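Local structure of Alpha/beta hydrolase family protein (Bacillus anthracis, 3OOS) at residues F145-S150 with S169-L174; N153-D158 with E163-L168. The protein is an alpha/beta-fold hydrolase of undetermined substrate that probably cleaves its substrate with a serine nucleophile carried on a nucleophile elbow. One frame throughout, in Å; residues are numbered along the deposited sequence. Where two conformers were deposited one is given.

Contact 1. Residues F145-S150 with S169-L174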
ATOM      1  N   PHE A 145      13.211 -17.988   0.941  1.00 16.21           N
ATOM      2  CA  PHE A 145      14.091 -16.849   1.290  1.00 16.01           C
ATOM      3  C   PHE A 145      15.223 -16.557   0.300  1.00 15.98           C
ATOM      4  O   PHE A 145      15.356 -15.423  -0.177  1.00 15.70           O
ATOM      5  CB  PHE A 145      14.653 -17.002   2.711  1.00 16.00           C
ATOM      6  CG  PHE A 145      15.631 -15.919   3.108  1.00 16.34           C
ATOM      7  CD1 PHE A 145      15.178 -14.689   3.580  1.00 16.27           C
ATOM      8  CD2 PHE A 145      17.004 -16.141   3.028  1.00 16.42           C
ATOM      9  CE1 PHE A 145      16.082 -13.690   3.954  1.00 16.53           C
ATOM     10  CE2 PHE A 145      17.914 -15.149   3.399  1.00 16.82           C
ATOM     11  CZ  PHE A 145      17.451 -13.923   3.864  1.00 16.36           C
ATOM     12  N   ASN A 146      16.040 -17.567   0.010  1.00 16.08           N
ATOM     13  CA  ASN A 146      17.193 -17.381  -0.868  1.00 16.27           C
ATOM     14  C   ASN A 146      16.804 -16.928  -2.268  1.00 15.88           C
ATOM     15  O   ASN A 146      17.428 -16.022  -2.826  1.00 15.95           O
ATOM     16  CB  ASN A 146      18.046 -18.649  -0.939  1.00 16.67           C
ATOM     17  CG  ASN A 146      18.791 -18.927   0.355  1.00 18.05           C
ATOM     18  OD1 ASN A 146      19.252 -18.007   1.037  1.00 18.48           O
ATOM     19  ND2 ASN A 146      18.921 -20.206   0.694  1.00 19.40           N
ATOM     20  N   ARG A 147      15.764 -17.549  -2.823  1.00 15.44           N
ATOM     21  CA  ARG A 147      15.299 -17.198  -4.161  1.00 15.21           C
ATOM     22  C   ARG A 147      14.771 -15.768  -4.188  1.00 14.92           C
ATOM     23  O   ARG A 147      15.048 -15.018  -5.126  1.00 14.98           O
ATOM     24  CB  ARG A 147      14.232 -18.184  -4.663  1.00 15.13           C
ATOM     25  CG  ARG A 147      13.741 -17.923  -6.097  1.00 15.06           C
ATOM     26  CD  ARG A 147      14.894 -17.797  -7.087  1.00 15.02           C
ATOM     27  NE  ARG A 147      14.431 -17.426  -8.423  1.00 14.93           N
ATOM     28  CZ  ARG A 147      15.217 -16.961  -9.392  1.00 15.80           C
ATOM     29  NH1 ARG A 147      16.521 -16.797  -9.189  1.00 16.74           N
ATOM     30  NH2 ARG A 147      14.695 -16.655 -10.571  1.00 15.95           N
ATOM     31  N   ILE A 148      14.027 -15.398  -3.147  1.00 14.79           N
ATOM     32  CA  ILE A 148      13.423 -14.069  -3.055  1.00 14.68           C
ATOM     33  C   ILE A 148      14.479 -12.966  -2.927  1.00 14.58           C
ATOM     34  O   ILE A 148      14.347 -11.904  -3.541  1.00 14.58           O
ATOM     35  CB  ILE A 148      12.356 -14.006  -1.922  1.00 14.76           C
ATOM     36  CG1 ILE A 148      11.119 -14.834  -2.313  1.00 15.22           C
ATOM     37  CG2 ILE A 148      11.969 -12.562  -1.583  1.00 14.98           C
ATOM     38  CD1 ILE A 148      10.494 -14.450  -3.642  1.00 15.97           C
ATOM     39  N   VAL A 149      15.532 -13.224  -2.157  1.00 14.55           N
ATOM     40  CA  VAL A 149      16.654 -12.284  -2.064  1.00 14.74           C
ATOM     41  C   VAL A 149      17.245 -12.035  -3.459  1.00 14.71           C
ATOM     42  O   VAL A 149      17.472 -10.881  -3.850  1.00 15.09           O
ATOM     43  CB  VAL A 149      17.750 -12.779  -1.084  1.00 14.82           C
ATOM     44  CG1 VAL A 149      19.037 -11.966  -1.237  1.00 15.30           C
ATOM     45  CG2 VAL A 149      17.248 -12.702   0.354  1.00 15.19           C
ATOM     46  N   SER A 150      17.466 -13.121  -4.201  1.00 14.69           N
ATOM     47  CA  SER A 150      18.026 -13.040  -5.547  0.50 14.65           C
ATOM     48  C   SER A 150      17.116 -12.270  -6.503  1.00 14.46           C
ATOM     49  O   SER A 150      17.585 -11.427  -7.269  1.00 14.65           O
ATOM     50  CB  SER A 150      18.313 -14.437  -6.097  0.50 14.78           C
ATOM     51  OG  SER A 150      18.907 -14.356  -7.378  0.50 14.94           O
ATOM     52  N   SER A 169       9.488 -10.871 -12.818  1.00 11.91           N
ATOM     53  CA  SER A 169       8.204 -10.267 -12.472  1.00 12.09           C
ATOM     54  C   SER A 169       7.088 -11.304 -12.510  1.00 11.99           C
ATOM     55  O   SER A 169       6.197 -11.291 -11.656  1.00 11.85           O
ATOM     56  CB  SER A 169       7.890  -9.108 -13.414  1.00 12.46           C
ATOM     57  OG  SER A 169       8.905  -8.123 -13.326  1.00 14.36           O
ATOM     58  N   ARG A 170       7.157 -12.198 -13.499  1.00 12.01           N
ATOM     59  CA  ARG A 170       6.205 -13.296 -13.641  0.50 12.26           C
ATOM     60  C   ARG A 170       6.310 -14.247 -12.450  1.00 11.94           C
ATOM     61  O   ARG A 170       5.304 -14.618 -11.843  1.00 11.67           O
ATOM     62  CB  ARG A 170       6.473 -14.051 -14.947  0.50 12.67           C
ATOM     63  CG  ARG A 170       5.499 -15.179 -15.241  0.50 14.12           C
ATOM     64  CD  ARG A 170       4.148 -14.634 -15.647  0.50 16.22           C
ATOM     65  NE  ARG A 170       3.244 -15.688 -16.095  0.50 17.67           N
ATOM     66  CZ  ARG A 170       2.095 -15.463 -16.724  0.50 18.45           C
ATOM     67  NH1 ARG A 170       1.715 -14.222 -16.988  0.50 19.11           N
ATOM     68  NH2 ARG A 170       1.331 -16.478 -17.097  0.50 19.00           N
ATOM     69  N   GLU A 171       7.542 -14.639 -12.128  1.00 11.56           N
ATOM     70  CA  GLU A 171       7.805 -15.534 -11.005  1.00 11.16           C
ATOM     71  C   GLU A 171       7.264 -14.939  -9.702  1.00 11.09           C
ATOM     72  O   GLU A 171       6.618 -15.637  -8.912  1.00 11.07           O
ATOM     73  CB  GLU A 171       9.311 -15.808 -10.892  1.00 11.40           C
ATOM     74  CG  GLU A 171       9.692 -16.913  -9.916  1.00 11.87           C
ATOM     75  CD  GLU A 171      11.174 -17.258  -9.963  1.00 12.99           C
ATOM     76  OE1 GLU A 171      11.914 -16.645 -10.761  1.00 13.80           O
ATOM     77  OE2 GLU A 171      11.599 -18.148  -9.202  1.00 14.30           O
ATOM     78  N   TRP A 172       7.515 -13.645  -9.494  1.00 10.70           N
ATOM     79  CA  TRP A 172       7.020 -12.944  -8.313  1.00 10.77           C
ATOM     80  C   TRP A 172       5.493 -12.960  -8.252  1.00 10.72           C
ATOM     81  O   TRP A 172       4.917 -13.266  -7.204  1.00 10.90           O
ATOM     82  CB  TRP A 172       7.534 -11.499  -8.276  1.00 10.81           C
ATOM     83  CG  TRP A 172       7.227 -10.822  -6.978  1.00 11.46           C
ATOM     84  CD1 TRP A 172       6.060 -10.204  -6.635  1.00 11.70           C
ATOM     85  CD2 TRP A 172       8.089 -10.717  -5.838  1.00 11.90           C
ATOM     86  NE1 TRP A 172       6.142  -9.715  -5.357  1.00 11.88           N
ATOM     87  CE2 TRP A 172       7.377 -10.015  -4.843  1.00 12.28           C
ATOM     88  CE3 TRP A 172       9.395 -11.144  -5.561  1.00 12.15           C
ATOM     89  CZ2 TRP A 172       7.927  -9.723  -3.588  1.00 12.54           C
ATOM     90  CZ3 TRP A 172       9.942 -10.858  -4.306  1.00 12.75           C
ATOM     91  CH2 TRP A 172       9.207 -10.156  -3.340  1.00 12.82           C
ATOM     92  N   ALA A 173       4.852 -12.637  -9.374  1.00 10.62           N
ATOM     93  CA  ALA A 173       3.392 -12.583  -9.444  1.00 10.71           C
ATOM     94  C   ALA A 173       2.762 -13.940  -9.132  1.00 10.81           C
ATOM     95  O   ALA A 173       1.781 -14.025  -8.386  1.00 10.90           O
ATOM     96  CB  ALA A 173       2.944 -12.084 -10.815  1.00 10.78           C
ATOM     97  N   LEU A 174       3.335 -15.002  -9.691  1.00 10.91           N
ATOM     98  CA  LEU A 174       2.807 -16.350  -9.477  1.00 11.25           C
ATOM     99  C   LEU A 174       2.862 -16.780  -8.014  1.00 11.71           C
ATOM    100  O   LEU A 174       1.977 -17.482  -7.531  1.00 12.10           O
ATOM    101  CB  LEU A 174       3.529 -17.359 -10.370  1.00 11.17           C
ATOM    102  CG  LEU A 174       3.106 -17.284 -11.840  1.00 10.82           C
ATOM    103  CD1 LEU A 174       4.155 -17.939 -12.726  1.00 10.99           C
ATOM    104  CD2 LEU A 174       1.731 -17.911 -12.067  1.00 11.01           C
TER
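Arg147 and Glu171 link two helices by a bidentate salt bridge. The arginine offers the side of its guanidinium that carries NE and NH2. NE of Arg147 donates to OE2 of Glu171 at 3.0 Å, and NH2 of Arg147 donates to OE1 of Glu171 at 2.8 Å. Both bonds are nearly straight. Both oxygens lie close to the guanidinium plane. The two flat groups are still not coplanar: their planes are 33° apart. OE1 uses its syn lone pair, while NE meets OE2 on the syn side but out of the carboxylate plane. A bend at chi2 (51°) turns the side of the guanidinium to Glu171, whose chain runs out extended to meet it. NH1 of Arg147 turns to a bound glycerol, probably from the crystallisation liquor.

The apolar part lies beside this pair. Ile148 brings two methyl groups to the six-membered ring of Trp172. Its CD1 is 3.7 Å from CZ3 of Trp172, and its CG2 lies 3.8 Å from the same carbon. The approach to the ring is oblique. The indole reaches across to helix 145-155, where it also touches Ile151 and Met152.

The contact joins helices 145-155 and 162-176, which follow strand 116-122 in the region where alpha/beta hydrolases commonly carry a cap. Paired charges thus sit at the more exposed margin, next to a more buried hydrocarbon contact, and the two-point grip should limit rotation of both charged groups.

Contact 2. Residues N153-D158 with E163-L168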
ATOM      1  N   ASN A 153      17.034  -8.443  -5.493  1.00 15.32           N
ATOM      2  CA  ASN A 153      18.282  -7.784  -5.860  1.00 15.77           C
ATOM      3  C   ASN A 153      18.342  -7.490  -7.354  1.00 15.74           C
ATOM      4  O   ASN A 153      18.757  -6.404  -7.757  1.00 15.94           O
ATOM      5  CB  ASN A 153      19.495  -8.605  -5.406  1.00 16.24           C
ATOM      6  CG  ASN A 153      19.664  -8.613  -3.892  1.00 17.20           C
ATOM      7  OD1 ASN A 153      19.021  -7.841  -3.172  1.00 19.16           O
ATOM      8  ND2 ASN A 153      20.533  -9.493  -3.401  1.00 18.21           N
ATOM      9  N   ALA A 154      17.892  -8.444  -8.167  1.00 15.68           N
ATOM     10  CA  ALA A 154      17.904  -8.278  -9.614  1.00 15.83           C
ATOM     11  C   ALA A 154      16.859  -7.266 -10.093  1.00 16.06           C
ATOM     12  O   ALA A 154      17.122  -6.480 -11.004  1.00 15.91           O
ATOM     13  CB  ALA A 154      17.725  -9.618 -10.308  1.00 15.81           C
ATOM     14  N   LEU A 155      15.681  -7.278  -9.475  1.00 16.24           N
ATOM     15  CA  LEU A 155      14.644  -6.306  -9.831  1.00 16.90           C
ATOM     16  C   LEU A 155      15.027  -4.872  -9.445  1.00 17.62           C
ATOM     17  O   LEU A 155      14.647  -3.919 -10.134  1.00 17.74           O
ATOM     18  CB  LEU A 155      13.285  -6.697  -9.241  1.00 16.80           C
ATOM     19  CG  LEU A 155      12.575  -7.897  -9.880  1.00 16.90           C
ATOM     20  CD1 LEU A 155      11.332  -8.263  -9.083  1.00 17.86           C
ATOM     21  CD2 LEU A 155      12.210  -7.636 -11.342  1.00 17.51           C
ATOM     22  N   ASN A 156      15.802  -4.731  -8.367  1.00 18.33           N
ATOM     23  CA  ASN A 156      16.285  -3.419  -7.897  1.00 19.28           C
ATOM     24  C   ASN A 156      17.514  -2.902  -8.666  1.00 19.78           C
ATOM     25  O   ASN A 156      18.018  -1.805  -8.392  1.00 20.09           O
ATOM     26  CB  ASN A 156      16.562  -3.462  -6.383  1.00 19.56           C
ATOM     27  CG  ASN A 156      16.708  -2.070  -5.757  1.00 20.26           C
ATOM     28  OD1 ASN A 156      17.488  -1.884  -4.823  1.00 21.84           O
ATOM     29  ND2 ASN A 156      15.962  -1.096  -6.268  1.00 20.27           N
ATOM     30  N   ASP A 157      17.994  -3.694  -9.624  1.00 20.07           N
ATOM     31  CA  ASP A 157      19.096  -3.287 -10.490  1.00 20.70           C
ATOM     32  C   ASP A 157      18.552  -2.756 -11.812  1.00 20.82           C
ATOM     33  O   ASP A 157      17.907  -3.492 -12.565  1.00 20.60           O
ATOM     34  CB  ASP A 157      20.055  -4.461 -10.732  1.00 20.95           C
ATOM     35  CG  ASP A 157      21.334  -4.048 -11.455  1.00 21.91           C
ATOM     36  OD1 ASP A 157      21.455  -2.884 -11.894  1.00 22.75           O
ATOM     37  OD2 ASP A 157      22.230  -4.905 -11.593  1.00 23.16           O
ATOM     38  N   ASP A 158      18.829  -1.480 -12.088  1.00 21.20           N
ATOM     39  CA  ASP A 158      18.358  -0.833 -13.311  0.50 21.25           C
ATOM     40  C   ASP A 158      19.005  -1.411 -14.573  1.00 21.23           C
ATOM     41  O   ASP A 158      18.508  -1.205 -15.683  1.00 21.70           O
ATOM     42  CB  ASP A 158      18.571   0.685 -13.232  0.50 21.49           C
ATOM     43  CG  ASP A 158      17.631   1.355 -12.242  0.50 21.86           C
ATOM     44  OD1 ASP A 158      16.497   0.860 -12.070  0.50 22.36           O
ATOM     45  OD2 ASP A 158      18.023   2.377 -11.639  0.50 22.68           O
ATOM     46  N   GLU A 163      14.288  -9.123 -20.780  1.00 17.48           N
ATOM     47  CA  GLU A 163      13.816 -10.508 -20.742  0.50 17.34           C
ATOM     48  C   GLU A 163      13.922 -11.114 -19.344  1.00 16.78           C
ATOM     49  O   GLU A 163      13.044 -11.872 -18.923  1.00 16.43           O
ATOM     50  CB  GLU A 163      14.547 -11.372 -21.774  0.50 17.82           C
ATOM     51  CG  GLU A 163      14.045 -11.172 -23.198  0.50 18.94           C
ATOM     52  CD  GLU A 163      12.540 -11.353 -23.315  0.50 20.24           C
ATOM     53  OE1 GLU A 163      12.038 -12.448 -22.977  0.50 20.70           O
ATOM     54  OE2 GLU A 163      11.856 -10.400 -23.749  0.50 21.34           O
ATOM     55  N   GLU A 164      14.989 -10.770 -18.626  1.00 16.16           N
ATOM     56  CA  GLU A 164      15.168 -11.250 -17.257  1.00 15.44           C
ATOM     57  C   GLU A 164      14.153 -10.588 -16.320  1.00 15.05           C
ATOM     58  O   GLU A 164      13.520 -11.267 -15.511  1.00 14.62           O
ATOM     59  CB  GLU A 164      16.607 -11.026 -16.769  1.00 15.44           C
ATOM     60  CG  GLU A 164      16.914 -11.605 -15.377  1.00 15.43           C
ATOM     61  CD  GLU A 164      16.873 -13.132 -15.314  1.00 15.51           C
ATOM     62  OE1 GLU A 164      16.826 -13.796 -16.372  1.00 16.37           O
ATOM     63  OE2 GLU A 164      16.894 -13.674 -14.188  1.00 16.02           O
ATOM     64  N   ARG A 165      13.988  -9.272 -16.449  1.00 14.79           N
ATOM     65  CA  ARG A 165      12.993  -8.549 -15.654  1.00 14.44           C
ATOM     66  C   ARG A 165      11.592  -9.136 -15.849  1.00 14.19           C
ATOM     67  O   ARG A 165      10.843  -9.305 -14.881  1.00 13.90           O
ATOM     68  CB  ARG A 165      13.006  -7.053 -15.987  1.00 14.70           C
ATOM     69  CG  ARG A 165      12.044  -6.221 -15.145  1.00 15.38           C
ATOM     70  CD  ARG A 165      12.247  -4.720 -15.354  1.00 17.46           C
ATOM     71  NE  ARG A 165      13.537  -4.273 -14.832  1.00 18.74           N
ATOM     72  CZ  ARG A 165      13.788  -4.032 -13.544  1.00 19.44           C
ATOM     73  NH1 ARG A 165      12.840  -4.178 -12.627  1.00 19.96           N
ATOM     74  NH2 ARG A 165      14.994  -3.637 -13.173  1.00 20.51           N
ATOM     75  N   LYS A 166      11.254  -9.454 -17.098  1.00 14.15           N
ATOM     76  CA  LYS A 166       9.959 -10.055 -17.428  1.00 14.28           C
ATOM     77  C   LYS A 166       9.764 -11.384 -16.699  1.00 13.85           C
ATOM     78  O   LYS A 166       8.721 -11.613 -16.078  1.00 13.74           O
ATOM     79  CB  LYS A 166       9.824 -10.245 -18.943  1.00 14.86           C
ATOM     80  CG  LYS A 166       8.507 -10.859 -19.385  1.00 16.81           C
ATOM     81  CD  LYS A 166       8.462 -11.070 -20.891  1.00 19.67           C
ATOM     82  CE  LYS A 166       7.148 -11.703 -21.314  1.00 21.24           C
ATOM     83  NZ  LYS A 166       7.053 -11.851 -22.790  1.00 23.07           N
ATOM     84  N   ALA A 167      10.776 -12.247 -16.773  1.00 13.45           N
ATOM     85  CA  ALA A 167      10.729 -13.557 -16.129  1.00 13.06           C
ATOM     86  C   ALA A 167      10.603 -13.438 -14.609  1.00 12.82           C
ATOM     87  O   ALA A 167       9.779 -14.119 -13.996  1.00 12.69           O
ATOM     88  CB  ALA A 167      11.956 -14.381 -16.513  1.00 13.02           C
ATOM     89  N   LEU A 168      11.406 -12.558 -14.014  1.00 12.52           N
ATOM     90  CA  LEU A 168      11.394 -12.351 -12.564  1.00 12.34           C
ATOM     91  C   LEU A 168      10.061 -11.803 -12.060  1.00 12.04           C
ATOM     92  O   LEU A 168       9.570 -12.216 -11.001  1.00 11.74           O
ATOM     93  CB  LEU A 168      12.529 -11.409 -12.147  1.00 12.53           C
ATOM     94  CG  LEU A 168      13.958 -11.903 -12.381  1.00 13.46           C
ATOM     95  CD1 LEU A 168      14.924 -10.752 -12.233  1.00 14.37           C
ATOM     96  CD2 LEU A 168      14.317 -13.042 -11.432  1.00 14.59           C
TER
HETATM   97  O   HOH W   1      16.239  -3.118 -15.481  1.00 43.32           O
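The carbonyl oxygen of Leu155 is gripped by both terminal nitrogens of Arg165. NH1 and NH2 of Arg165 each donate to O of Leu155 at 3.1 Å, so the guanidinium meets one acceptor end-on. NH1 comes in the carbonyl plane, on a lone pair. NH2 stands above that plane. Neither bond is straight, with angles of 145° and 146°, because two N-H groups of the same guanidinium share one acceptor. A bend at chi3 (-67°) turns the end of the arginine chain toward this carbonyl. NH2 of Arg165 also lies 3.0 Å from O of Asp157 and donates to a water at 2.7 Å. That water gives a weak bond to O of Asp158.

Leu155 is the last residue of helix 145-155, and after it the chain turns through residues 156-161 into helix 162-176. The two helices form a helical hairpin, and Arg165 reaches back from the second to the carboxyl end of the first. Its positive charge probably interacts favourably with the helix dipole.

Apolar side chains close the gap between the two helices. CB of Ala154 touches CD1 of Leu168 at 3.6 Å. CD2 of Leu155 lies 3.9 Å from CB of Leu168, and the two leucine side chains lie alongside and point opposite ways. The same methyl of Leu155 is also close to NH1 of Arg165. Leu168 is buried and continues the packing onto Arg147 and Ile151 of helix 145-155.

In the fold
After strand 116-122 the chain reaches helix 145-155, turns through residues 156-161 and runs back as helix 162-176. Both contacts join these two helices. Contact 2 closes the short loop at the turn. Contact 1 closes a longer loop farther from it, and contact 2 is nested inside. The contact centres are 10 Å apart, and they touch through Arg147 with Leu168 and Leu155 with Ser169, making one continuous interface. Segment 169-174 also packs against helix 180-186, through residues that take no part in contact 1. The hairpin lies between strands 116-122 and 224-229 in the chain.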